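Long-range contacts in starch synthase I (Hordeum vulgare, PDB 4HLN), which belongs to the starch synthases, plant glycosyltransferases of the GT-B type built from two Rossmann-like domains: residues L297-L302 / V359-G364; A355-T360 / V388-V393; T199-Y204 / F212-S217; V163-Y168 / V208-V213. All blocks are in the same frame, centred on the assembly; numbering follows the deposited sequence.

How the interactions relate
All four contacts lie along one mixed sheet, in the first of the two Rossmann-like domains, and they form two pairs. Interactions 1 and 2, with centres about 7 Å apart, share Val359 and Thr360, since strand 357-360 is bonded on one side to strand 294-299 and on the other to strand 389-391. Interactions 3 and 4, about 6 Å apart between centres, share Phe212 and Val213 of strand 208-214. Strands 126-130 and 264-269 lie between the pairs; interactions 1 and 4 are about 11 Å apart at their nearest atoms. The glycan pocket, which includes Phe556, Trp569 and His593, uses no residue of these contacts.

Interaction 1 of 4, residues L297-L302 / V359-G364; sequences LVIHNL and VTVSQG
Val298 beside Val359 and Ile299 beside Thr360 are parallel pairs joining strands 294-299 and 357-360, neighbours in the sheet of the first Rossmann-like domain. Three backbone bonds stitch them together. Val359 N donates to Leu297 O at 2.7 Å, Ile299 N to Val359 O at 2.8 Å, and Val361 N to Ile299 O at 2.9 Å, so Ile299 uses both its N-H and its carbonyl on segment 359-364. The third bond extends the pairing one residue beyond strand 357-360, to where the chain turns into helix-like backbone angles. Val298 and Val359 project to one face of the sheet, Ile299 and Thr360 to the other, where their CB atoms lie 4.0 Å apart. Val361 follows the bonded carbonyl: with CG1 set between its backbone N and carbonyl carbon (chi1 53°), that methyl rests 3.4 Å from Ile299 O and also lies against His300 O. Farther along, Leu302 CD1 meets Ser362 CB at 4.2 Å. Thr360 OG1 and Ser362 OG are hydrogen-bonded at 2.8 Å, pairing two buried hydroxyls at the start of the turn. On its far side strand 294-299 is bonded to strand 264-269, through Val298 with Val268 and then Asp270, whose carboxylate also takes His300 ND1. Helix 347-354 packs on Leu297, and Thr370 of helix 367-374 touches both Leu302 and Ser362. Beyond the strand ends the turn faces the second domain, with Phe524 against Val361 and a backbone bond between Gly364 and Thr546.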
loop_
_atom_site.group_PDB
_atom_site.type_symbol
_atom_site.label_atom_id
_atom_site.label_comp_id
_atom_site.label_asym_id
_atom_site.label_seq_id
_atom_site.Cartn_x
_atom_site.Cartn_y
_atom_site.Cartn_z
ATOM N N LEU A 297 -2.956 -1.740 12.897
ATOM C CA LEU A 297 -1.713 -2.129 12.286
ATOM C C LEU A 297 -1.887 -2.081 10.768
ATOM O O LEU A 297 -2.818 -2.680 10.226
ATOM C CB LEU A 297 -1.307 -3.523 12.770
ATOM C CG LEU A 297 -0.118 -4.141 12.039
ATOM C CD1 LEU A 297 1.150 -3.296 12.240
ATOM C CD2 LEU A 297 0.067 -5.572 12.519
ATOM N N VAL A 298 -1.011 -1.333 10.100
ATOM C CA VAL A 298 -0.965 -1.292 8.643
ATOM C C VAL A 298 0.255 -2.055 8.148
ATOM O O VAL A 298 1.397 -1.740 8.511
ATOM C CB VAL A 298 -0.852 0.134 8.084
ATOM C CG1 VAL A 298 -0.763 0.061 6.567
ATOM C CG2 VAL A 298 -2.022 1.002 8.528
ATOM N N ILE A 299 0.004 -3.051 7.307
ATOM C CA ILE A 299 1.045 -3.944 6.851
ATOM C C ILE A 299 1.228 -3.787 5.356
ATOM O O ILE A 299 0.391 -4.242 4.567
ATOM C CB ILE A 299 0.671 -5.405 7.123
ATOM C CG1 ILE A 299 0.406 -5.634 8.603
ATOM C CG2 ILE A 299 1.764 -6.334 6.651
ATOM C CD1 ILE A 299 0.202 -7.096 8.944
ATOM N N HIS A 300 2.324 -3.147 4.965
ATOM C CA HIS A 300 2.629 -2.979 3.554
ATOM C C HIS A 300 3.430 -4.169 3.006
ATOM O O HIS A 300 3.356 -4.481 1.824
ATOM C CB HIS A 300 3.360 -1.658 3.323
ATOM C CG HIS A 300 2.589 -0.459 3.773
ATOM N ND1 HIS A 300 2.865 0.203 4.953
ATOM C CD2 HIS A 300 1.534 0.184 3.217
ATOM C CE1 HIS A 300 2.019 1.208 5.097
ATOM N NE2 HIS A 300 1.205 1.220 4.056
ATOM N N ASN A 301 4.183 -4.841 3.867
ATOM C CA ASN A 301 4.885 -6.061 3.472
ATOM C C ASN A 301 5.037 -7.056 4.620
ATOM O O ASN A 301 4.945 -6.687 5.792
ATOM C CB ASN A 301 6.272 -5.742 2.921
ATOM C CG ASN A 301 7.275 -5.450 4.021
ATOM O OD1 ASN A 301 7.881 -6.363 4.587
ATOM N ND2 ASN A 301 7.436 -4.167 4.348
ATOM N N LEU A 302 5.303 -8.306 4.256
ATOM C CA LEU A 302 5.440 -9.418 5.181
ATOM C C LEU A 302 6.868 -9.967 5.203
ATOM O O LEU A 302 7.176 -10.885 5.956
ATOM C CB LEU A 302 4.482 -10.537 4.782
ATOM C CG LEU A 302 2.993 -10.223 4.908
ATOM C CD1 LEU A 302 2.128 -11.466 4.647
ATOM C CD2 LEU A 302 2.740 -9.702 6.300
ATOM N N VAL A 359 -4.992 -3.649 8.889
ATOM C CA VAL A 359 -5.103 -3.382 7.466
ATOM C C VAL A 359 -3.867 -3.941 6.774
ATOM O O VAL A 359 -2.739 -3.554 7.074
ATOM C CB VAL A 359 -5.209 -1.873 7.196
ATOM C CG1 VAL A 359 -5.183 -1.594 5.707
ATOM C CG2 VAL A 359 -6.478 -1.311 7.838
ATOM N N THR A 360 -4.070 -4.854 5.841
ATOM C CA THR A 360 -2.938 -5.616 5.344
ATOM C C THR A 360 -2.935 -5.798 3.836
ATOM O O THR A 360 -3.976 -6.011 3.225
ATOM C CB THR A 360 -2.887 -6.987 6.030
ATOM O OG1 THR A 360 -2.049 -7.869 5.280
ATOM C CG2 THR A 360 -4.282 -7.574 6.122
ATOM N N VAL A 361 -1.749 -5.704 3.246
ATOM C CA VAL A 361 -1.569 -5.969 1.820
ATOM C C VAL A 361 -2.097 -7.352 1.401
ATOM O O VAL A 361 -2.579 -7.539 0.283
ATOM C CB VAL A 361 -0.081 -5.903 1.460
ATOM C CG1 VAL A 361 0.707 -6.819 2.388
ATOM C CG2 VAL A 361 0.136 -6.262 -0.008
ATOM N N SER A 362 -2.018 -8.306 2.321
ATOM C CA SER A 362 -2.287 -9.699 2.024
ATOM C C SER A 362 -3.774 -9.976 1.842
ATOM O O SER A 362 -4.155 -11.063 1.397
ATOM C CB SER A 362 -1.717 -10.585 3.138
ATOM O OG SER A 362 -2.458 -10.440 4.340
ATOM N N GLN A 363 -4.606 -8.996 2.186
ATOM C CA GLN A 363 -6.052 -9.140 2.054
ATOM C C GLN A 363 -6.567 -9.499 0.654
ATOM O O GLN A 363 -7.412 -10.387 0.510
ATOM C CB GLN A 363 -6.760 -7.901 2.560
ATOM C CG GLN A 363 -7.448 -8.147 3.877
ATOM C CD GLN A 363 -8.426 -9.295 3.798
ATOM O OE1 GLN A 363 -9.395 -9.243 3.046
ATOM N NE2 GLN A 363 -8.170 -10.347 4.562
ATOM N N GLY A 364 -6.079 -8.819 -0.373
ATOM C CA GLY A 364 -6.484 -9.169 -1.724
ATOM C C GLY A 364 -5.687 -10.275 -2.401
ATOM O O GLY A 364 -5.568 -10.288 -3.626
#

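Interaction 2 of 4, residues A355-T360 / V388-V393; sequences ADRIVT and VLNGIV
Ile358 and Leu389 head a parallel pairing in which the axes of strands 357-360 and 389-391 approach to 4.6 Å with 31° between their directions. Ile358 N bonds to Val388 O at 2.9 Å, Asn390 N to Ile358 O at 3.0 Å, and Thr360 N to Asn390 O at 2.8 Å. Arg357 reaches over the partner strand by bending at chi2 and chi3, which lays its guanidinium across Val388. The CA of Val388 sits over one face of that group, 3.7 Å from CZ. At the edge, Arg357 NH2 gives a straight bond (179°) to Asn390 OD1 at 3.2 Å; it enters on a lone pair, in the plane of the amide, and the two flat groups are only 26° apart. Ile358 and Leu389 lie side by side on the other face, with CD2 of the leucine against CB and CG2 of the isoleucine. The Ile392 side chain reaches across the end of strand 357-360: its CG1 lies 3.7 Å from Thr360 C, and its CD1 meets Val359 CG1 at 4.1 Å. Helix 611-627 covers the Arg357-Asn390 face through Trp624, Ala625 and Ile621, as the C-terminal helix of GT-B enzymes commonly returns to the first domain. The two strands are joined through helices 367-374 and 376-384, the beta-alpha-beta crossover of a Rossmann-like fold, with 389-391 as the outermost strand at this side of the sheet.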
loop_
_atom_site.group_PDB
_atom_site.type_symbol
_atom_site.label_atom_id
_atom_site.label_comp_id
_atom_site.label_asym_id
_atom_site.label_seq_id
_atom_site.Cartn_x
_atom_site.Cartn_y
_atom_site.Cartn_z
ATOM N N ALA A 355 -2.861 -5.578 18.260
ATOM C CA ALA A 355 -3.529 -4.447 17.627
ATOM C C ALA A 355 -5.017 -4.668 17.703
ATOM O O ALA A 355 -5.464 -5.775 17.962
ATOM C CB ALA A 355 -3.099 -4.313 16.179
ATOM N N ASP A 356 -5.793 -3.624 17.449
ATOM C CA ASP A 356 -7.242 -3.759 17.518
ATOM C C ASP A 356 -7.853 -4.098 16.165
ATOM O O ASP A 356 -8.656 -5.021 16.063
ATOM C CB ASP A 356 -7.858 -2.516 18.155
ATOM C CG ASP A 356 -7.363 -2.306 19.580
ATOM O OD1 ASP A 356 -7.337 -3.298 20.347
ATOM O OD2 ASP A 356 -6.963 -1.173 19.925
ATOM N N ARG A 357 -7.451 -3.363 15.135
ATOM C CA ARG A 357 -7.792 -3.704 13.764
ATOM C C ARG A 357 -6.503 -3.909 12.965
ATOM O O ARG A 357 -5.443 -3.459 13.379
ATOM C CB ARG A 357 -8.617 -2.587 13.110
ATOM C CG ARG A 357 -9.891 -2.181 13.830
ATOM C CD ARG A 357 -10.944 -3.241 13.798
ATOM N NE ARG A 357 -11.259 -3.690 12.448
ATOM C CZ ARG A 357 -12.336 -4.410 12.144
ATOM N NH1 ARG A 357 -13.206 -4.737 13.105
ATOM N NH2 ARG A 357 -12.546 -4.793 10.883
ATOM N N ILE A 358 -6.597 -4.576 11.816
ATOM C CA ILE A 358 -5.439 -4.795 10.960
ATOM C C ILE A 358 -5.753 -4.546 9.499
ATOM O O ILE A 358 -6.659 -5.158 8.934
ATOM C CB ILE A 358 -4.918 -6.234 11.067
ATOM C CG1 ILE A 358 -4.511 -6.537 12.507
ATOM C CG2 ILE A 358 -3.747 -6.461 10.081
ATOM C CD1 ILE A 358 -4.121 -7.931 12.748
ATOM N N VAL A 359 -4.992 -3.649 8.889
ATOM C CA VAL A 359 -5.103 -3.382 7.466
ATOM C C VAL A 359 -3.867 -3.941 6.774
ATOM O O VAL A 359 -2.739 -3.554 7.074
ATOM C CB VAL A 359 -5.209 -1.873 7.196
ATOM C CG1 VAL A 359 -5.183 -1.594 5.707
ATOM C CG2 VAL A 359 -6.478 -1.311 7.838
ATOM N N THR A 360 -4.070 -4.854 5.841
ATOM C CA THR A 360 -2.938 -5.616 5.344
ATOM C C THR A 360 -2.935 -5.798 3.836
ATOM O O THR A 360 -3.976 -6.011 3.225
ATOM C CB THR A 360 -2.887 -6.987 6.030
ATOM O OG1 THR A 360 -2.049 -7.869 5.280
ATOM C CG2 THR A 360 -4.282 -7.574 6.122
ATOM N N VAL A 388 -10.947 -9.013 12.041
ATOM C CA VAL A 388 -10.493 -7.628 12.111
ATOM C C VAL A 388 -9.589 -7.228 10.962
ATOM O O VAL A 388 -8.910 -6.204 11.040
ATOM C CB VAL A 388 -9.793 -7.304 13.457
ATOM C CG1 VAL A 388 -10.812 -7.305 14.576
ATOM C CG2 VAL A 388 -8.659 -8.297 13.747
ATOM N N LEU A 389 -9.591 -8.025 9.893
ATOM C CA LEU A 389 -8.752 -7.745 8.725
ATOM C C LEU A 389 -9.452 -6.927 7.651
ATOM O O LEU A 389 -10.657 -7.073 7.432
ATOM C CB LEU A 389 -8.238 -9.042 8.100
ATOM C CG LEU A 389 -7.276 -9.884 8.931
ATOM C CD1 LEU A 389 -6.703 -11.018 8.094
ATOM C CD2 LEU A 389 -6.162 -9.023 9.502
ATOM N N ASN A 390 -8.677 -6.071 6.984
ATOM C CA ASN A 390 -9.144 -5.270 5.851
ATOM C C ASN A 390 -7.972 -5.011 4.938
ATOM O O ASN A 390 -6.824 -4.962 5.387
ATOM C CB ASN A 390 -9.703 -3.925 6.315
ATOM C CG ASN A 390 -10.770 -4.063 7.395
ATOM O OD1 ASN A 390 -10.480 -4.035 8.610
ATOM N ND2 ASN A 390 -12.012 -4.206 6.959
ATOM N N GLY A 391 -8.253 -4.840 3.652
ATOM C CA GLY A 391 -7.199 -4.553 2.698
ATOM C C GLY A 391 -6.761 -3.102 2.752
ATOM O O GLY A 391 -7.478 -2.244 3.274
ATOM N N ILE A 392 -5.575 -2.827 2.221
ATOM C CA ILE A 392 -5.111 -1.455 2.088
ATOM C C ILE A 392 -6.001 -0.761 1.067
ATOM O O ILE A 392 -6.334 -1.341 0.050
ATOM C CB ILE A 392 -3.668 -1.386 1.560
ATOM C CG1 ILE A 392 -2.770 -2.421 2.251
ATOM C CG2 ILE A 392 -3.126 0.012 1.726
ATOM C CD1 ILE A 392 -1.844 -1.849 3.287
ATOM N N VAL A 393 -6.406 0.471 1.336
ATOM C CA VAL A 393 -7.179 1.224 0.353
ATOM C C VAL A 393 -6.452 2.516 0.037
ATOM O O VAL A 393 -6.050 3.245 0.949
ATOM C CB VAL A 393 -8.615 1.539 0.835
ATOM C CG1 VAL A 393 -9.365 2.398 -0.206
ATOM C CG2 VAL A 393 -9.377 0.249 1.119
#

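Interaction 3 of 4, residues T199-Y204 / F212-S217; sequences TFFHEY and FVDHPS
Phe201 and Asp214 cross on one face of an antiparallel hairpin, the ring running past the aspartate with CE1 3.7 Å from CB and the ring and carboxylate planes 70° apart. A chi1 of -162° swings CG of Asp214 to the side away from its own N, alongside Thr199; the two side chains point the same way, with Thr199 OG1 3.5 Å from Asp214 CB. Phe201 and Phe212 meet through their CB atoms at 4.0 Å, and the carbonyl O of Phe212 lies at the edge of the Phe201 ring. On the opposite face Phe200 CE1 approaches Val213 CG2 at 4.3 Å, a non-hydrogen-bonded pair. The pairs flanking it, Thr199-Asp214 and Phe201-Phe212, are each closed by two backbone bonds; Phe201 N reaches Phe212 O at 2.9 Å and Phe212 N reaches Phe201 O at 2.8 Å. Asp214 OD1 has two partners outside the hairpin contact, a salt bridge with Arg167 NH1 and a hydrogen bond with His219 NE2, and Arg167 also makes a cation-pi contact with Phe201. Strand 181-190 borders strand 195-205 on its other edge, while helix 235-252 packs against the Phe200-Val213 face through Ala245 and Ala249.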
loop_
_atom_site.group_PDB
_atom_site.type_symbol
_atom_site.label_atom_id
_atom_site.label_comp_id
_atom_site.label_asym_id
_atom_site.label_seq_id
_atom_site.Cartn_x
_atom_site.Cartn_y
_atom_site.Cartn_z
ATOM N N THR A 199 14.364 13.525 21.899
ATOM C CA THR A 199 13.716 14.826 21.972
ATOM C C THR A 199 12.731 14.952 20.817
ATOM O O THR A 199 12.754 14.154 19.889
ATOM C CB THR A 199 14.724 15.989 21.956
ATOM O OG1 THR A 199 15.468 15.953 20.737
ATOM C CG2 THR A 199 15.690 15.885 23.139
ATOM N N PHE A 200 11.850 15.938 20.883
ATOM C CA PHE A 200 10.808 16.052 19.883
ATOM C C PHE A 200 10.921 17.356 19.132
ATOM O O PHE A 200 11.029 18.430 19.736
ATOM C CB PHE A 200 9.425 15.973 20.531
ATOM C CG PHE A 200 9.144 14.673 21.217
ATOM C CD1 PHE A 200 8.399 13.684 20.584
ATOM C CD2 PHE A 200 9.605 14.439 22.503
ATOM C CE1 PHE A 200 8.123 12.485 21.215
ATOM C CE2 PHE A 200 9.336 13.234 23.147
ATOM C CZ PHE A 200 8.594 12.257 22.500
ATOM N N PHE A 201 10.885 17.245 17.808
ATOM C CA PHE A 201 10.826 18.395 16.925
ATOM C C PHE A 201 9.473 18.358 16.256
ATOM O O PHE A 201 8.859 17.300 16.175
ATOM C CB PHE A 201 11.972 18.355 15.914
ATOM C CG PHE A 201 13.310 18.608 16.537
ATOM C CD1 PHE A 201 13.859 17.690 17.423
ATOM C CD2 PHE A 201 14.005 19.780 16.271
ATOM C CE1 PHE A 201 15.093 17.925 18.029
ATOM C CE2 PHE A 201 15.237 20.033 16.873
ATOM C CZ PHE A 201 15.782 19.102 17.759
ATOM N N HIS A 202 8.981 19.503 15.808
ATOM C CA HIS A 202 7.615 19.535 15.310
ATOM C C HIS A 202 7.387 20.532 14.200
ATOM O O HIS A 202 7.933 21.618 14.207
ATOM C CB HIS A 202 6.615 19.814 16.445
ATOM C CG HIS A 202 5.261 20.223 15.956
ATOM N ND1 HIS A 202 4.791 21.515 16.058
ATOM C CD2 HIS A 202 4.292 19.520 15.319
ATOM C CE1 HIS A 202 3.585 21.587 15.518
ATOM N NE2 HIS A 202 3.258 20.392 15.064
ATOM N N GLU A 203 6.557 20.150 13.243
ATOM C CA GLU A 203 6.095 21.103 12.264
ATOM C C GLU A 203 4.621 20.898 11.919
ATOM O O GLU A 203 4.134 19.768 11.750
ATOM C CB GLU A 203 6.963 21.073 11.007
ATOM C CG GLU A 203 6.537 22.127 9.986
ATOM C CD GLU A 203 7.169 21.959 8.607
ATOM O OE1 GLU A 203 8.042 21.073 8.437
ATOM O OE2 GLU A 203 6.780 22.724 7.693
ATOM N N TYR A 204 3.914 22.016 11.836
ATOM C CA TYR A 204 2.537 22.002 11.399
ATOM C C TYR A 204 2.528 22.365 9.914
ATOM O O TYR A 204 3.025 23.414 9.526
ATOM C CB TYR A 204 1.704 22.971 12.256
ATOM C CG TYR A 204 0.211 22.796 12.102
ATOM C CD1 TYR A 204 -0.398 21.558 12.334
ATOM C CD2 TYR A 204 -0.597 23.868 11.718
ATOM C CE1 TYR A 204 -1.774 21.399 12.183
ATOM C CE2 TYR A 204 -1.972 23.716 11.565
ATOM C CZ TYR A 204 -2.552 22.485 11.799
ATOM O OH TYR A 204 -3.911 22.343 11.643
ATOM N N PHE A 212 8.800 14.785 15.057
ATOM C CA PHE A 212 10.039 14.091 14.763
ATOM C C PHE A 212 10.746 13.709 16.019
ATOM O O PHE A 212 10.947 14.537 16.906
ATOM C CB PHE A 212 10.938 14.985 13.942
ATOM C CG PHE A 212 10.363 15.312 12.638
ATOM C CD1 PHE A 212 10.457 14.404 11.588
ATOM C CD2 PHE A 212 9.683 16.505 12.451
ATOM C CE1 PHE A 212 9.902 14.701 10.350
ATOM C CE2 PHE A 212 9.123 16.812 11.216
ATOM C CZ PHE A 212 9.226 15.908 10.165
ATOM N N VAL A 213 11.123 12.443 16.087
ATOM C CA VAL A 213 11.797 11.910 17.254
ATOM C C VAL A 213 13.295 11.953 17.002
ATOM O O VAL A 213 13.777 11.382 16.025
ATOM C CB VAL A 213 11.312 10.498 17.548
ATOM C CG1 VAL A 213 12.038 9.911 18.754
ATOM C CG2 VAL A 213 9.819 10.543 17.801
ATOM N N ASP A 214 14.025 12.658 17.865
ATOM C CA ASP A 214 15.455 12.842 17.658
ATOM C C ASP A 214 16.359 12.030 18.590
ATOM O O ASP A 214 16.254 12.096 19.828
ATOM C CB ASP A 214 15.843 14.318 17.713
ATOM C CG ASP A 214 17.208 14.582 17.077
ATOM O OD1 ASP A 214 17.369 14.269 15.873
ATOM O OD2 ASP A 214 18.119 15.082 17.780
ATOM N N HIS A 215 17.257 11.276 17.961
ATOM C CA HIS A 215 18.300 10.530 18.648
ATOM C C HIS A 215 19.494 10.428 17.689
ATOM O O HIS A 215 19.325 10.392 16.466
ATOM C CB HIS A 215 17.786 9.137 19.046
ATOM C CG HIS A 215 18.745 8.361 19.889
ATOM N ND1 HIS A 215 19.816 7.672 19.355
ATOM C CD2 HIS A 215 18.808 8.178 21.230
ATOM C CE1 HIS A 215 20.495 7.100 20.333
ATOM N NE2 HIS A 215 19.902 7.384 21.481
ATOM N N PRO A 216 20.714 10.403 18.236
ATOM C CA PRO A 216 21.924 10.301 17.399
ATOM C C PRO A 216 21.887 9.160 16.354
ATOM O O PRO A 216 22.331 9.351 15.216
ATOM C CB PRO A 216 23.032 10.056 18.425
ATOM C CG PRO A 216 22.492 10.670 19.718
ATOM C CD PRO A 216 21.008 10.513 19.679
ATOM N N SER A 217 21.346 8.006 16.733
ATOM C CA SER A 217 21.318 6.839 15.851
ATOM C C SER A 217 20.435 6.995 14.609
ATOM O O SER A 217 20.485 6.164 13.691
ATOM C CB SER A 217 20.903 5.580 16.618
ATOM O OG SER A 217 19.503 5.556 16.829
#

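Interaction 4 of 4, residues V163-Y168 / V208-V213; sequences VVMPRY and VDWVFV
Met165 pushes its terminal methyl into the notch between Trp210 and Phe212, side chains two residues apart on the neighbouring strand. The bend at chi3 (-56°) turns CE into the plane of the indole, where it meets the ring edge 3.9 Å from CE3, while it comes obliquely to Phe212 at 3.4 Å from CE1. The sulfur makes a Met-aromatic contact, SD lying 5.1 Å from the Phe212 ring centroid and 54° off the ring normal. Next to this notch Val163 runs alongside Trp210, its CG2 3.8 Å from CZ3. The same methyl abuts Val208 CG1 at 3.9 Å, and that atom lies over one indole face, near CE2. Beneath these side chains, strands 160-166 and 208-214 run parallel, 30° apart in direction, within the Rossmann-like sheet; the chain between them adds strands 181-190 and 195-205 at the sheet's outer side. Five backbone bonds join the pair, from Val163 N to Asp209 O at one end to Arg167 N on Val213 O at the other. On the reverse face Val164 is the bump: its CG1 fits against Val213 CG2 at 3.6 Å, while its CG2 faces Val211. Arg167 lies across Phe212, its CB 3.8 Å from Phe212 CB, and extends away to a salt bridge with Asp214. Helix 150-156 closes over Val163, Val208 and Trp210, and helix 235-252 over Val164 and Val213.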
loop_
_atom_site.group_PDB
_atom_site.type_symbol
_atom_site.label_atom_id
_atom_site.label_comp_id
_atom_site.label_asym_id
_atom_site.label_seq_id
_atom_site.Cartn_x
_atom_site.Cartn_y
_atom_site.Cartn_z
ATOM N N VAL A 163 1.635 12.797 12.883
ATOM C CA VAL A 163 2.511 11.745 12.373
ATOM C C VAL A 163 3.844 11.794 13.069
ATOM O O VAL A 163 4.528 12.819 13.032
ATOM C CB VAL A 163 2.804 11.873 10.892
ATOM C CG1 VAL A 163 3.692 10.703 10.464
ATOM C CG2 VAL A 163 1.524 11.917 10.098
ATOM N N VAL A 164 4.213 10.671 13.678
ATOM C CA VAL A 164 5.462 10.550 14.432
ATOM C C VAL A 164 6.467 9.703 13.656
ATOM O O VAL A 164 6.146 8.603 13.217
ATOM C CB VAL A 164 5.212 9.905 15.800
ATOM C CG1 VAL A 164 6.493 9.856 16.634
ATOM C CG2 VAL A 164 4.141 10.655 16.520
ATOM N N MET A 165 7.677 10.236 13.506
ATOM C CA MET A 165 8.731 9.682 12.655
ATOM C C MET A 165 10.072 9.964 13.271
ATOM O O MET A 165 10.214 10.866 14.088
ATOM C CB MET A 165 8.792 10.418 11.329
ATOM C CG MET A 165 7.807 10.022 10.304
ATOM S SD MET A 165 7.637 11.493 9.292
ATOM C CE MET A 165 7.170 12.636 10.597
ATOM N N PRO A 166 11.087 9.227 12.833
ATOM C CA PRO A 166 12.434 9.590 13.261
ATOM C C PRO A 166 12.886 10.835 12.529
ATOM O O PRO A 166 12.489 11.084 11.395
ATOM C CB PRO A 166 13.272 8.386 12.829
ATOM C CG PRO A 166 12.258 7.251 12.683
ATOM C CD PRO A 166 11.048 7.922 12.148
ATOM N N ARG A 167 13.706 11.629 13.192
ATOM C CA ARG A 167 14.370 12.738 12.532
ATOM C C ARG A 167 15.691 12.188 11.974
ATOM O O ARG A 167 16.706 12.124 12.668
ATOM C CB ARG A 167 14.593 13.865 13.536
ATOM C CG ARG A 167 15.141 15.153 12.982
ATOM C CD ARG A 167 14.849 16.255 13.984
ATOM N NE ARG A 167 15.563 17.499 13.729
ATOM C CZ ARG A 167 16.728 17.820 14.288
ATOM N NH1 ARG A 167 17.323 16.985 15.134
ATOM N NH2 ARG A 167 17.299 18.981 14.001
ATOM N N TYR A 168 15.650 11.736 10.727
ATOM C CA TYR A 168 16.838 11.200 10.073
ATOM C C TYR A 168 17.771 12.323 9.615
ATOM O O TYR A 168 17.900 12.570 8.428
ATOM C CB TYR A 168 16.418 10.389 8.860
ATOM C CG TYR A 168 15.625 9.147 9.186
ATOM C CD1 TYR A 168 16.241 8.044 9.767
ATOM C CD2 TYR A 168 14.269 9.059 8.882
ATOM C CE1 TYR A 168 15.530 6.893 10.049
ATOM C CE2 TYR A 168 13.543 7.903 9.171
ATOM C CZ TYR A 168 14.186 6.821 9.748
ATOM O OH TYR A 168 13.501 5.660 10.036
ATOM N N VAL A 208 -1.440 18.956 9.445
ATOM C CA VAL A 208 -0.901 17.780 10.073
ATOM C C VAL A 208 0.247 18.167 10.973
ATOM O O VAL A 208 1.104 18.975 10.614
ATOM C CB VAL A 208 -0.462 16.725 9.038
ATOM C CG1 VAL A 208 0.492 15.694 9.678
ATOM C CG2 VAL A 208 -1.689 16.056 8.437
ATOM N N ASP A 209 0.213 17.599 12.168
ATOM C CA ASP A 209 1.281 17.698 13.133
ATOM C C ASP A 209 2.352 16.670 12.844
ATOM O O ASP A 209 2.200 15.481 13.152
ATOM C CB ASP A 209 0.711 17.472 14.523
ATOM C CG ASP A 209 0.007 18.685 15.039
ATOM O OD1 ASP A 209 0.650 19.752 14.977
ATOM O OD2 ASP A 209 -1.173 18.584 15.455
ATOM N N TRP A 210 3.429 17.138 12.230
ATOM C CA TRP A 210 4.570 16.302 11.922
ATOM C C TRP A 210 5.496 16.367 13.096
ATOM O O TRP A 210 6.096 17.412 13.364
ATOM C CB TRP A 210 5.276 16.855 10.695
ATOM C CG TRP A 210 4.356 16.932 9.556
ATOM C CD1 TRP A 210 3.657 18.023 9.134
ATOM C CD2 TRP A 210 3.988 15.854 8.700
ATOM N NE1 TRP A 210 2.879 17.692 8.052
ATOM C CE2 TRP A 210 3.059 16.363 7.768
ATOM C CE3 TRP A 210 4.353 14.501 8.632
ATOM C CZ2 TRP A 210 2.493 15.569 6.766
ATOM C CZ3 TRP A 210 3.788 13.710 7.644
ATOM C CH2 TRP A 210 2.871 14.248 6.718
ATOM N N VAL A 211 5.594 15.253 13.806
ATOM C CA VAL A 211 6.418 15.168 15.001
ATOM C C VAL A 211 7.619 14.270 14.748
ATOM O O VAL A 211 7.479 13.132 14.303
ATOM C CB VAL A 211 5.626 14.590 16.175
ATOM C CG1 VAL A 211 6.546 14.335 17.372
ATOM C CG2 VAL A 211 4.484 15.511 16.533
ATOM N N PHE A 212 8.800 14.785 15.057
ATOM C CA PHE A 212 10.039 14.091 14.763
ATOM C C PHE A 212 10.746 13.709 16.019
ATOM O O PHE A 212 10.947 14.537 16.906
ATOM C CB PHE A 212 10.938 14.985 13.942
ATOM C CG PHE A 212 10.363 15.312 12.638
ATOM C CD1 PHE A 212 10.457 14.404 11.588
ATOM C CD2 PHE A 212 9.683 16.505 12.451
ATOM C CE1 PHE A 212 9.902 14.701 10.350
ATOM C CE2 PHE A 212 9.123 16.812 11.216
ATOM C CZ PHE A 212 9.226 15.908 10.165
ATOM N N VAL A 213 11.123 12.443 16.087
ATOM C CA VAL A 213 11.797 11.910 17.254
ATOM C C VAL A 213 13.295 11.953 17.002
ATOM O O VAL A 213 13.777 11.382 16.025
ATOM C CB VAL A 213 11.312 10.498 17.548
ATOM C CG1 VAL A 213 12.038 9.911 18.754
ATOM C CG2 VAL A 213 9.819 10.543 17.801
#